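Local coordinates for protein berberine bridge enzyme-like 28 (Arabidopsis thaliana, PDB 5D79) that binds FAD as a secreted oxidoreductase of the berberine bridge enzyme family and is involved in adaptation to salt stress, at residues V90-V93 / I94-Q98; T261-K264 / E265-I269; I307-V310 / N311-L314; E491-S494 / W495-Y499. All blocks are in the same frame, centred on the assembly; numbering follows the deposited sequence.

Interaction 1: residues V90-V93 / I94-Q98; sequences VQTV and IRCAQ
Gln91 and Arg95, one turn apart, run side by side on helix 87-100 of the PCMH-type FAD-binding domain, a family fold in which helices pack against sheets around the cofactor. The principle illustrated is the two-sided helix: a polar flank faces outward while the opposing residues pack inward. The backbone is a regular alpha-helical ladder, in which Ile94 N donates to Val90 O at 3.0 Å and Arg95 N to Gln91 O at 2.8 Å, both close to straight; Cys96 N and Ala97 N continue the series to Thr92 O and Val93 O.

Among the polar groups, Gln91 NE2 and Arg95 NH2 lie 3.0 Å apart, yet both are donors and do not bond. Both side chains turn to acceptors in the same loop: Gln91 NE2 donates to Gly212 O, and Arg95 NE makes a weak bond to Ser211 O, which is consistent with their lying so close. The amide and guanidinium planes are turned 55° from each other, and Gln91 CB sits over one face of the guanidinium, 3.7 Å from Arg95 NH1.

Apolar contacts occupy the inner side. Val90 CG1 stands 4.3 Å from Ile94 CG1, and these two residues reach Val238 on strand 238-248, while Val93 and Ile94 meet Ile128 of strand 125-129.

A covalent tie completes the set, since Cys96 forms a disulfide with Cys34 of helix 29-36. With chi1 at -71°, the sulfur lies back along the helix: Cys96 SG rests 3.8 Å from Thr92 CG2 and 3.3 Å from Thr92 O.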
ATOM      1  N   VAL A  90     -18.772 -14.017   6.666  1.00 36.88           N
ATOM      2  CA  VAL A  90     -18.080 -13.815   5.398  1.00 32.53           C
ATOM      3  C   VAL A  90     -18.442 -14.925   4.442  1.00 35.51           C
ATOM      4  O   VAL A  90     -18.775 -14.673   3.286  1.00 39.70           O
ATOM      5  CB  VAL A  90     -16.549 -13.778   5.565  1.00 27.69           C
ATOM      6  CG1 VAL A  90     -15.874 -13.754   4.206  1.00 25.47           C
ATOM      7  CG2 VAL A  90     -16.141 -12.573   6.388  1.00 28.05           C
ATOM      8  N   GLN A  91     -18.378 -16.151   4.951  1.00 33.29           N
ATOM      9  CA  GLN A  91     -18.731 -17.341   4.191  1.00 34.47           C
ATOM     10  C   GLN A  91     -20.108 -17.206   3.576  1.00 35.67           C
ATOM     11  O   GLN A  91     -20.304 -17.463   2.389  1.00 37.37           O
ATOM     12  CB  GLN A  91     -18.691 -18.572   5.090  1.00 35.39           C
ATOM     13  CG  GLN A  91     -17.368 -18.794   5.779  1.00 35.99           C
ATOM     14  CD  GLN A  91     -17.367 -20.067   6.591  1.00 43.16           C
ATOM     15  OE1 GLN A  91     -17.584 -20.041   7.805  1.00 46.15           O
ATOM     16  NE2 GLN A  91     -17.120 -21.198   5.926  1.00 43.97           N
ATOM     17  N   THR A  92     -21.060 -16.790   4.401  1.00 36.76           N
ATOM     18  CA  THR A  92     -22.441 -16.680   3.973  1.00 35.74           C
ATOM     19  C   THR A  92     -22.579 -15.638   2.874  1.00 33.14           C
ATOM     20  O   THR A  92     -23.365 -15.811   1.943  1.00 34.04           O
ATOM     21  CB  THR A  92     -23.346 -16.330   5.155  1.00 36.83           C
ATOM     22  OG1 THR A  92     -23.241 -17.362   6.141  1.00 38.18           O
ATOM     23  CG2 THR A  92     -24.793 -16.206   4.715  1.00 39.31           C
ATOM     24  N   VAL A  93     -21.799 -14.568   2.968  1.00 30.78           N
ATOM     25  CA  VAL A  93     -21.840 -13.534   1.946  1.00 34.04           C
ATOM     26  C   VAL A  93     -21.328 -14.072   0.615  1.00 33.66           C
ATOM     27  O   VAL A  93     -21.957 -13.886  -0.421  1.00 30.75           O
ATOM     28  CB  VAL A  93     -21.024 -12.307   2.348  1.00 32.11           C
ATOM     29  CG1 VAL A  93     -20.979 -11.335   1.204  1.00 33.87           C
ATOM     30  CG2 VAL A  93     -21.638 -11.644   3.574  1.00 33.32           C
ATOM     31  N   ILE A  94     -20.192 -14.761   0.661  1.00 35.25           N
ATOM     32  CA  ILE A  94     -19.606 -15.391  -0.522  1.00 35.36           C
ATOM     33  C   ILE A  94     -20.552 -16.413  -1.147  1.00 35.65           C
ATOM     34  O   ILE A  94     -20.776 -16.400  -2.357  1.00 34.25           O
ATOM     35  CB  ILE A  94     -18.250 -16.092  -0.190  1.00 41.70           C
ATOM     36  CG1 ILE A  94     -17.225 -15.088   0.364  1.00 34.41           C
ATOM     37  CG2 ILE A  94     -17.692 -16.802  -1.409  1.00 27.69           C
ATOM     38  CD1 ILE A  94     -17.260 -13.714  -0.305  1.00 30.34           C
ATOM     39  N   ARG A  95     -21.119 -17.289  -0.322  1.00 38.25           N
ATOM     40  CA  ARG A  95     -22.052 -18.305  -0.812  1.00 42.31           C
ATOM     41  C   ARG A  95     -23.350 -17.723  -1.386  1.00 43.03           C
ATOM     42  O   ARG A  95     -23.766 -18.097  -2.484  1.00 43.52           O
ATOM     43  CB  ARG A  95     -22.372 -19.299   0.300  1.00 45.16           C
ATOM     44  CG  ARG A  95     -21.149 -20.078   0.740  1.00 55.13           C
ATOM     45  CD  ARG A  95     -21.511 -21.390   1.408  1.00 64.42           C
ATOM     46  NE  ARG A  95     -20.377 -21.965   2.131  1.00 69.20           N
ATOM     47  CZ  ARG A  95     -20.200 -21.864   3.446  1.00 73.78           C
ATOM     48  NH1 ARG A  95     -21.089 -21.213   4.190  1.00 73.89           N
ATOM     49  NH2 ARG A  95     -19.138 -22.416   4.021  1.00 75.63           N
ATOM     50  N   CYS A  96     -23.979 -16.804  -0.657  1.00 41.31           N
ATOM     51  CA  CYS A  96     -25.219 -16.176  -1.123  1.00 39.77           C
ATOM     52  C   CYS A  96     -25.034 -15.310  -2.361  1.00 37.64           C
ATOM     53  O   CYS A  96     -25.904 -15.283  -3.228  1.00 37.58           O
ATOM     54  CB  CYS A  96     -25.840 -15.319  -0.020  1.00 41.48           C
ATOM     55  SG  CYS A  96     -26.557 -16.236   1.348  1.00 40.52           S
ATOM     56  N   ALA A  97     -23.921 -14.578  -2.421  1.00 39.04           N
ATOM     57  CA  ALA A  97     -23.626 -13.704  -3.556  1.00 39.05           C
ATOM     58  C   ALA A  97     -23.617 -14.516  -4.846  1.00 42.34           C
ATOM     59  O   ALA A  97     -24.323 -14.209  -5.812  1.00 40.07           O
ATOM     60  CB  ALA A  97     -22.282 -12.989  -3.360  1.00 31.13           C
ATOM     61  N   GLN A  98     -22.814 -15.571  -4.835  1.00 43.57           N
ATOM     62  CA  GLN A  98     -22.686 -16.448  -5.977  1.00 47.46           C
ATOM     63  C   GLN A  98     -24.015 -17.097  -6.349  1.00 49.83           C
ATOM     64  O   GLN A  98     -24.290 -17.317  -7.526  1.00 52.35           O
ATOM     65  CB  GLN A  98     -21.630 -17.510  -5.690  1.00 47.79           C
ATOM     66  CG  GLN A  98     -20.284 -16.906  -5.380  1.00 45.60           C
ATOM     67  CD  GLN A  98     -19.168 -17.920  -5.375  1.00 47.35           C
ATOM     68  OE1 GLN A  98     -18.810 -18.476  -6.413  1.00 46.78           O
ATOM     69  NE2 GLN A  98     -18.603 -18.166  -4.199  1.00 48.52           N
TER

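Interaction 2: residues T261-K264 / E265-I269; sequences TSKK and EAVRI
Ser262 meets Ala266 and Glu265 at the start of helix 263-276, an example of how a helix begins at the exit of a strand. The backbone bonds come first: Ala266 N reaches Ser262 O at 2.8 Å and Val267 N reaches Lys263 O at the same length, both nearly straight, whereas Arg268 N to Lys264 O is longer at 3.2 Å. Ser262 holds the N-cap position; its OG lies 3.6 Å from Glu265 N, too long to count as a capping bond.

Apolar contacts run along the inner flank. The extended Lys263 chain lies beside Val267, with Lys263 CG 3.9 Å from Val267 CG2, and at its far end Lys263 NZ makes a weak hydrogen bond to Gln382 O. This flank is covered by Trp385 and Ile381 of helix 378-388, while Ala266 also touches Ala300 on strand 298-306. Helix 263-276 is the connection of a beta-alpha-beta crossover in the seven-stranded antiparallel sheet: it leads from strand 253-260 to the parallel strand 284-292, with strand 298-306 lying between them.

Glu265 and Arg268 pair on the outer side. Arg268 folds back at its third torsion (chi3 56°), which brings Arg268 NH2 to 3.5 Å from Glu265 OE1 in a salt bridge, with Glu265 CG at the guanidinium's edge. The same carboxylate oxygen has a long, weak ion pair with Lys260 NZ.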
ATOM      1  N   THR A 261      17.267  23.447   0.786  1.00 26.22           N
ATOM      2  CA  THR A 261      16.352  24.347   0.107  1.00 28.92           C
ATOM      3  C   THR A 261      16.985  24.914  -1.164  1.00 27.32           C
ATOM      4  O   THR A 261      16.284  25.456  -2.017  1.00 28.67           O
ATOM      5  CB  THR A 261      15.912  25.504   1.042  1.00 29.16           C
ATOM      6  OG1 THR A 261      17.066  26.138   1.603  1.00 29.19           O
ATOM      7  CG2 THR A 261      15.054  24.975   2.183  1.00 26.36           C
ATOM      8  N   SER A 262      18.306  24.782  -1.280  1.00 24.09           N
ATOM      9  CA  SER A 262      19.041  25.247  -2.453  1.00 28.78           C
ATOM     10  C   SER A 262      19.019  24.196  -3.565  1.00 29.87           C
ATOM     11  O   SER A 262      19.562  23.100  -3.394  1.00 28.80           O
ATOM     12  CB  SER A 262      20.489  25.589  -2.078  1.00 34.98           C
ATOM     13  OG  SER A 262      21.291  25.837  -3.226  1.00 41.17           O
ATOM     14  N   LYS A 263      18.400  24.540  -4.698  1.00 29.19           N
ATOM     15  CA  LYS A 263      18.226  23.592  -5.794  1.00 25.96           C
ATOM     16  C   LYS A 263      19.570  23.052  -6.224  1.00 21.32           C
ATOM     17  O   LYS A 263      19.749  21.844  -6.280  1.00 22.85           O
ATOM     18  CB  LYS A 263      17.503  24.221  -6.995  1.00 20.32           C
ATOM     19  CG  LYS A 263      17.140  23.206  -8.080  1.00 19.92           C
ATOM     20  CD  LYS A 263      16.439  23.835  -9.273  1.00 20.91           C
ATOM     21  CE  LYS A 263      16.327  22.841 -10.411  1.00 20.66           C
ATOM     22  NZ  LYS A 263      15.885  23.475 -11.674  1.00 30.80           N
ATOM     23  N   LYS A 264      20.512  23.943  -6.502  1.00 24.54           N
ATOM     24  CA  LYS A 264      21.829  23.526  -6.963  1.00 31.96           C
ATOM     25  C   LYS A 264      22.463  22.498  -6.017  1.00 29.11           C
ATOM     26  O   LYS A 264      22.898  21.425  -6.444  1.00 24.52           O
ATOM     27  CB  LYS A 264      22.750  24.743  -7.123  1.00 40.46           C
ATOM     28  CG  LYS A 264      24.145  24.404  -7.679  1.00 46.32           C
ATOM     29  CD  LYS A 264      24.963  25.656  -8.004  1.00 49.53           C
ATOM     30  CE  LYS A 264      26.330  25.315  -8.608  1.00 49.10           C
ATOM     31  NZ  LYS A 264      27.319  24.895  -7.581  1.00 49.16           N
ATOM     32  N   GLU A 265      22.486  22.808  -4.728  1.00 31.75           N
ATOM     33  CA  GLU A 265      23.130  21.916  -3.778  1.00 36.55           C
ATOM     34  C   GLU A 265      22.364  20.603  -3.657  1.00 35.89           C
ATOM     35  O   GLU A 265      22.965  19.532  -3.632  1.00 31.39           O
ATOM     36  CB  GLU A 265      23.257  22.586  -2.409  1.00 43.91           C
ATOM     37  CG  GLU A 265      24.285  21.923  -1.503  1.00 51.52           C
ATOM     38  CD  GLU A 265      24.057  22.204  -0.021  1.00 55.73           C
ATOM     39  OE1 GLU A 265      24.622  21.454   0.818  1.00 54.17           O
ATOM     40  OE2 GLU A 265      23.315  23.167   0.300  1.00 55.23           O
ATOM     41  N   ALA A 266      21.034  20.698  -3.592  1.00 36.04           N
ATOM     42  CA  ALA A 266      20.163  19.531  -3.421  1.00 30.03           C
ATOM     43  C   ALA A 266      20.204  18.565  -4.609  1.00 26.81           C
ATOM     44  O   ALA A 266      20.140  17.350  -4.425  1.00 22.09           O
ATOM     45  CB  ALA A 266      18.740  19.978  -3.176  1.00 27.37           C
ATOM     46  N   VAL A 267      20.295  19.111  -5.820  1.00 28.13           N
ATOM     47  CA  VAL A 267      20.373  18.304  -7.036  1.00 27.25           C
ATOM     48  C   VAL A 267      21.687  17.527  -7.024  1.00 28.77           C
ATOM     49  O   VAL A 267      21.735  16.351  -7.388  1.00 29.04           O
ATOM     50  CB  VAL A 267      20.261  19.180  -8.317  1.00 26.46           C
ATOM     51  CG1 VAL A 267      20.645  18.391  -9.564  1.00 25.71           C
ATOM     52  CG2 VAL A 267      18.854  19.753  -8.468  1.00 17.90           C
ATOM     53  N   ARG A 268      22.743  18.199  -6.582  1.00 29.57           N
ATOM     54  CA  ARG A 268      24.067  17.603  -6.415  1.00 31.55           C
ATOM     55  C   ARG A 268      24.041  16.371  -5.502  1.00 29.04           C
ATOM     56  O   ARG A 268      24.631  15.327  -5.806  1.00 25.90           O
ATOM     57  CB  ARG A 268      25.010  18.665  -5.855  1.00 38.33           C
ATOM     58  CG  ARG A 268      26.455  18.255  -5.703  1.00 45.88           C
ATOM     59  CD  ARG A 268      27.250  19.383  -5.037  1.00 49.09           C
ATOM     60  NE  ARG A 268      26.661  19.758  -3.753  1.00 48.13           N
ATOM     61  CZ  ARG A 268      26.897  19.114  -2.617  1.00 45.63           C
ATOM     62  NH1 ARG A 268      27.717  18.071  -2.598  1.00 42.13           N
ATOM     63  NH2 ARG A 268      26.314  19.511  -1.497  1.00 48.45           N
ATOM     64  N   ILE A 269      23.333  16.518  -4.388  1.00 25.86           N
ATOM     65  CA  ILE A 269      23.209  15.504  -3.347  1.00 22.94           C
ATOM     66  C   ILE A 269      22.298  14.349  -3.781  1.00 20.25           C
ATOM     67  O   ILE A 269      22.550  13.181  -3.473  1.00 16.15           O
ATOM     68  CB  ILE A 269      22.673  16.154  -2.047  1.00 19.41           C
ATOM     69  CG1 ILE A 269      23.741  17.071  -1.444  1.00 17.42           C
ATOM     70  CG2 ILE A 269      22.207  15.110  -1.049  1.00 17.83           C
ATOM     71  CD1 ILE A 269      23.213  17.990  -0.400  1.00 18.13           C
TER

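Interaction 3: residues I307-V310 / N311-L314; sequences IGPV and NNLL
Pro309 O takes Leu313 N at 3.1 Å and, more weakly and at a poor angle, Asn312 N, and Val310 O follows by accepting Leu314 N at 3.1 Å, so that the chain passes from loop to helix within a few residues. Pro309 occupies the N-cap position. Before it, Gly308 has the extended backbone of phi 163° and psi -177°, a conformation readily open to glycine, and its carbonyl is held by Thr254 OG1.

Asn312 uses its amide nitrogen against the proline ring: the two groups meet at a slant, Asn312 ND2 lying 3.3 Å from Pro309 CD and 3.4 Å from Pro309 CG. This is van der Waals packing of the amide against the ring.

This start belongs to helix 310-320, the second crossover helix of a ferredoxin-like beta-alpha-beta-beta-alpha-beta unit. It connects strand 298-306 to the parallel edge strand 331-334 by crossing strand 253-260, and the two ends are tied directly, for Glu333 OE2 accepts a hydrogen bond from Val310 N in the first turn.

Facing the sheet, Val310 and Leu314 point the same way. Val310 places CG1 between its backbone N and carbonyl carbon (chi1 54°), leaving CG2 to meet Leu314 CD1 at 3.9 Å, and Leu314 CG rests on Val310 O at 3.2 Å. Both residues lie against Cys331, whereas Leu313 settles onto Thr254, Phe256 and Tyr306.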
ATOM      1  N   ILE A 307      19.148   1.233  11.855  1.00 17.25           N
ATOM      2  CA  ILE A 307      18.977   0.189  12.870  1.00 18.68           C
ATOM      3  C   ILE A 307      20.270   0.017  13.680  1.00 19.48           C
ATOM      4  O   ILE A 307      21.020  -0.945  13.490  1.00 20.17           O
ATOM      5  CB  ILE A 307      18.567  -1.157  12.240  1.00 16.73           C
ATOM      6  CG1 ILE A 307      17.488  -0.943  11.208  1.00 12.66           C
ATOM      7  CG2 ILE A 307      18.032  -2.105  13.291  1.00 17.54           C
ATOM      8  CD1 ILE A 307      16.239  -0.377  11.795  1.00 16.64           C
ATOM      9  N   GLY A 308      20.514   0.967  14.583  1.00 19.35           N
ATOM     10  CA  GLY A 308      21.726   1.003  15.381  1.00 20.49           C
ATOM     11  C   GLY A 308      21.922   2.375  16.003  1.00 22.37           C
ATOM     12  O   GLY A 308      21.074   3.252  15.826  1.00 19.81           O
ATOM     13  N   PRO A 309      23.043   2.565  16.726  1.00 22.29           N
ATOM     14  CA  PRO A 309      23.398   3.762  17.511  1.00 27.56           C
ATOM     15  C   PRO A 309      23.757   4.983  16.665  1.00 25.26           C
ATOM     16  O   PRO A 309      24.163   4.829  15.515  1.00 21.35           O
ATOM     17  CB  PRO A 309      24.637   3.312  18.312  1.00 28.92           C
ATOM     18  CG  PRO A 309      24.683   1.838  18.192  1.00 27.36           C
ATOM     19  CD  PRO A 309      24.042   1.498  16.885  1.00 24.62           C
ATOM     20  N   VAL A 310      23.655   6.176  17.246  1.00 22.87           N
ATOM     21  CA  VAL A 310      23.893   7.385  16.480  1.00 19.31           C
ATOM     22  C   VAL A 310      25.351   7.522  16.029  1.00 20.88           C
ATOM     23  O   VAL A 310      25.612   8.003  14.936  1.00 23.88           O
ATOM     24  CB  VAL A 310      23.476   8.636  17.270  1.00 17.72           C
ATOM     25  CG1 VAL A 310      24.145   8.676  18.635  1.00 21.19           C
ATOM     26  CG2 VAL A 310      23.767   9.892  16.460  1.00 16.77           C
ATOM     27  N   ASN A 311      26.313   7.088  16.834  1.00 24.55           N
ATOM     28  CA  ASN A 311      27.707   7.266  16.418  1.00 24.06           C
ATOM     29  C   ASN A 311      28.052   6.366  15.226  1.00 25.92           C
ATOM     30  O   ASN A 311      28.861   6.734  14.373  1.00 22.63           O
ATOM     31  CB  ASN A 311      28.661   7.018  17.594  1.00 25.33           C
ATOM     32  CG  ASN A 311      28.694   8.188  18.586  1.00 29.15           C
ATOM     33  OD1 ASN A 311      27.969   9.178  18.432  1.00 31.44           O
ATOM     34  ND2 ASN A 311      29.534   8.071  19.608  1.00 30.92           N
ATOM     35  N   ASN A 312      27.409   5.201  15.158  1.00 24.82           N
ATOM     36  CA  ASN A 312      27.597   4.270  14.055  1.00 22.59           C
ATOM     37  C   ASN A 312      26.953   4.772  12.780  1.00 22.86           C
ATOM     38  O   ASN A 312      27.481   4.565  11.689  1.00 24.97           O
ATOM     39  CB  ASN A 312      27.037   2.893  14.406  1.00 23.56           C
ATOM     40  CG  ASN A 312      27.818   2.217  15.511  1.00 30.84           C
ATOM     41  OD1 ASN A 312      28.911   2.648  15.861  1.00 37.32           O
ATOM     42  ND2 ASN A 312      27.263   1.151  16.063  1.00 33.87           N
ATOM     43  N   LEU A 313      25.801   5.420  12.915  1.00 20.09           N
ATOM     44  CA  LEU A 313      25.158   6.054  11.772  1.00 18.65           C
ATOM     45  C   LEU A 313      26.080   7.117  11.182  1.00 22.47           C
ATOM     46  O   LEU A 313      26.266   7.187   9.967  1.00 22.09           O
ATOM     47  CB  LEU A 313      23.817   6.681  12.172  1.00 17.88           C
ATOM     48  CG  LEU A 313      23.263   7.694  11.160  1.00 17.42           C
ATOM     49  CD1 LEU A 313      22.885   6.994   9.864  1.00 18.47           C
ATOM     50  CD2 LEU A 313      22.093   8.504  11.712  1.00 12.86           C
ATOM     51  N   LEU A 314      26.663   7.931  12.060  1.00 25.22           N
ATOM     52  CA  LEU A 314      27.455   9.093  11.659  1.00 28.63           C
ATOM     53  C   LEU A 314      28.741   8.695  10.947  1.00 29.58           C
ATOM     54  O   LEU A 314      29.129   9.319   9.960  1.00 29.19           O
ATOM     55  CB  LEU A 314      27.780   9.966  12.884  1.00 26.49           C
ATOM     56  CG  LEU A 314      26.570  10.657  13.522  1.00 20.31           C
ATOM     57  CD1 LEU A 314      26.955  11.408  14.790  1.00 18.20           C
ATOM     58  CD2 LEU A 314      25.900  11.574  12.510  1.00 21.03           C
TER

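Interaction 4: residues E491-S494 / W495-Y499; sequences EGKS and WGVKY
Trp495 folds its indole back over the preceding turn, where glycine allows it to lie close. Gly492 CA sits over one face in a CH-pi contact, 3.8 Å from the centroid of the six-membered ring and 23° off its normal. On the same face Glu491 O approaches Trp495 CZ3 to 3.2 Å, and Gly492 O stands above the plane toward the rim. The unusual first torsion, 57°, sets CG between the backbone N and the carbonyl carbon and thereby swings the ring toward residues 491 and 492.

Gly496 N bonds to Gly492 O at 3.0 Å and Val497 N to Lys493 O at 3.3 Å, but the helix is kinked here: neither Trp495 N nor Lys498 N bonds to the turn before, and Lys498 N turns to Trp495 O at 2.9 Å, an acceptor shared with Tyr499 N. Ser494 O is instead flanked by the extended Lys498 chain, with Lys498 CG at 3.6 Å.

Farther out, the Trp495 side chain is about 12 Å from FAD. Trp495 NE1 donates to Gln524 O and the ring meets Tyr481 edge-to-face, fixing the rotation of the indole. Glu491 OE2 accepts from three successive backbone amides, Leu482, Gly483 and Lys484, a grip that would favour the charged carboxylate. Tyr499 OH is bonded to Asp475 N and Gln524 OE1.

These polar groups tie helix 488-500 to its surroundings, while within the helix the arrangement is aromatic-on-glycine CH-pi packing across one turn of the C-terminal berberine-bridge-enzyme segment.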
ATOM      1  N   GLU A 491      -6.469  -9.048 -22.313  1.00 29.55           N
ATOM      2  CA  GLU A 491      -6.646  -7.657 -21.918  1.00 29.01           C
ATOM      3  C   GLU A 491      -5.958  -7.380 -20.581  1.00 27.37           C
ATOM      4  O   GLU A 491      -5.344  -6.334 -20.387  1.00 28.86           O
ATOM      5  CB  GLU A 491      -8.136  -7.303 -21.841  1.00 31.14           C
ATOM      6  CG  GLU A 491      -8.420  -5.818 -22.030  1.00 33.47           C
ATOM      7  CD  GLU A 491      -9.897  -5.489 -21.987  1.00 37.95           C
ATOM      8  OE1 GLU A 491     -10.704  -6.387 -21.671  1.00 37.87           O
ATOM      9  OE2 GLU A 491     -10.250  -4.326 -22.268  1.00 42.50           O
ATOM     10  N   GLY A 492      -6.065  -8.328 -19.661  1.00 25.98           N
ATOM     11  CA  GLY A 492      -5.493  -8.176 -18.336  1.00 25.59           C
ATOM     12  C   GLY A 492      -3.986  -8.339 -18.302  1.00 22.89           C
ATOM     13  O   GLY A 492      -3.324  -7.882 -17.370  1.00 18.69           O
ATOM     14  N   LYS A 493      -3.449  -8.980 -19.332  1.00 24.79           N
ATOM     15  CA  LYS A 493      -2.007  -9.147 -19.502  1.00 26.37           C
ATOM     16  C   LYS A 493      -1.296  -7.807 -19.617  1.00 26.49           C
ATOM     17  O   LYS A 493      -0.140  -7.665 -19.207  1.00 27.04           O
ATOM     18  CB  LYS A 493      -1.718  -9.996 -20.739  1.00 26.92           C
ATOM     19  CG  LYS A 493      -0.353 -10.640 -20.736  1.00 33.10           C
ATOM     20  CD  LYS A 493      -0.211 -11.622 -21.884  1.00 34.89           C
ATOM     21  CE  LYS A 493       1.169 -12.246 -21.888  1.00 39.53           C
ATOM     22  NZ  LYS A 493       1.351 -13.164 -23.051  1.00 45.14           N
ATOM     23  N   SER A 494      -2.007  -6.824 -20.160  1.00 28.48           N
ATOM     24  CA  SER A 494      -1.481  -5.477 -20.403  1.00 28.61           C
ATOM     25  C   SER A 494      -0.891  -4.799 -19.170  1.00 21.12           C
ATOM     26  O   SER A 494       0.278  -4.421 -19.177  1.00 19.03           O
ATOM     27  CB  SER A 494      -2.586  -4.589 -20.986  1.00 32.30           C
ATOM     28  OG  SER A 494      -2.099  -3.290 -21.245  1.00 34.46           O
ATOM     29  N   TRP A 495      -1.700  -4.631 -18.125  1.00 23.33           N
ATOM     30  CA  TRP A 495      -1.218  -4.045 -16.869  1.00 21.91           C
ATOM     31  C   TRP A 495      -0.631  -5.116 -15.942  1.00 21.55           C
ATOM     32  O   TRP A 495       0.214  -4.820 -15.103  1.00 22.69           O
ATOM     33  CB  TRP A 495      -2.340  -3.273 -16.152  1.00 19.69           C
ATOM     34  CG  TRP A 495      -3.555  -4.097 -15.865  1.00 21.37           C
ATOM     35  CD1 TRP A 495      -3.775  -4.875 -14.766  1.00 21.73           C
ATOM     36  CD2 TRP A 495      -4.717  -4.231 -16.692  1.00 19.79           C
ATOM     37  NE1 TRP A 495      -5.001  -5.489 -14.862  1.00 20.15           N
ATOM     38  CE2 TRP A 495      -5.599  -5.105 -16.033  1.00 18.16           C
ATOM     39  CE3 TRP A 495      -5.096  -3.693 -17.924  1.00 19.51           C
ATOM     40  CZ2 TRP A 495      -6.830  -5.462 -16.567  1.00 18.08           C
ATOM     41  CZ3 TRP A 495      -6.319  -4.039 -18.448  1.00 23.10           C
ATOM     42  CH2 TRP A 495      -7.174  -4.916 -17.773  1.00 22.00           C
ATOM     43  N   GLY A 496      -1.065  -6.361 -16.112  1.00 18.10           N
ATOM     44  CA  GLY A 496      -0.555  -7.473 -15.327  1.00 18.21           C
ATOM     45  C   GLY A 496       0.961  -7.603 -15.275  1.00 17.67           C
ATOM     46  O   GLY A 496       1.546  -7.797 -14.199  1.00 15.64           O
ATOM     47  N   VAL A 497       1.604  -7.500 -16.436  1.00 21.00           N
ATOM     48  CA  VAL A 497       3.060  -7.588 -16.499  1.00 19.57           C
ATOM     49  C   VAL A 497       3.752  -6.321 -15.934  1.00 19.72           C
ATOM     50  O   VAL A 497       4.936  -6.344 -15.581  1.00 15.92           O
ATOM     51  CB  VAL A 497       3.527  -7.853 -17.935  1.00 13.49           C
ATOM     52  CG1 VAL A 497       2.860  -9.116 -18.466  1.00 20.27           C
ATOM     53  CG2 VAL A 497       3.206  -6.680 -18.823  1.00 13.69           C
ATOM     54  N   LYS A 498       3.010  -5.223 -15.820  1.00 18.42           N
ATOM     55  CA  LYS A 498       3.564  -4.006 -15.244  1.00 17.27           C
ATOM     56  C   LYS A 498       3.653  -4.127 -13.711  1.00 12.83           C
ATOM     57  O   LYS A 498       4.668  -3.805 -13.088  1.00 11.73           O
ATOM     58  CB  LYS A 498       2.714  -2.799 -15.659  1.00 17.96           C
ATOM     59  CG  LYS A 498       2.598  -2.598 -17.167  1.00 16.19           C
ATOM     60  CD  LYS A 498       1.722  -1.387 -17.462  1.00 24.19           C
ATOM     61  CE  LYS A 498       1.701  -1.045 -18.950  1.00 26.65           C
ATOM     62  NZ  LYS A 498       0.850   0.153 -19.212  1.00 24.97           N
ATOM     63  N   TYR A 499       2.580  -4.631 -13.119  1.00 13.35           N
ATOM     64  CA  TYR A 499       2.513  -4.856 -11.685  1.00 13.20           C
ATOM     65  C   TYR A 499       3.360  -6.042 -11.229  1.00 16.40           C
ATOM     66  O   TYR A 499       3.982  -5.990 -10.172  1.00 16.03           O
ATOM     67  CB  TYR A 499       1.073  -5.118 -11.268  1.00 13.68           C
ATOM     68  CG  TYR A 499       0.124  -3.949 -11.248  1.00 14.77           C
ATOM     69  CD1 TYR A 499       0.520  -2.692 -10.801  1.00 15.77           C
ATOM     70  CD2 TYR A 499      -1.207  -4.123 -11.620  1.00 20.79           C
ATOM     71  CE1 TYR A 499      -0.390  -1.627 -10.759  1.00 17.10           C
ATOM     72  CE2 TYR A 499      -2.118  -3.069 -11.573  1.00 21.65           C
ATOM     73  CZ  TYR A 499      -1.707  -1.832 -11.142  1.00 17.34           C
ATOM     74  OH  TYR A 499      -2.620  -0.811 -11.111  1.00 14.60           O
TER

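How the interactions relate
All four contacts are local; interactions 1 and 4 lie wholly within a helix, whereas 2 and 3 span the step from loop into helix. Interactions 1 and 4 are the more buried, and belong to the FAD-binding domain and the C-terminal segment; interactions 2 and 3 begin helices on the seven-stranded sheet, on the opposite side of the chain's centre from interaction 1. These latter two join the same sheet and both lean on strands 253-260 and 298-306, but their nearest atoms remain about 14 Å apart. Chemistry follows place: a disulfide secures 90-98, a surface ion pair flanks 261-269, a proline start opens 307-314, and an aromatic ring over glycine distinguishes 491-499.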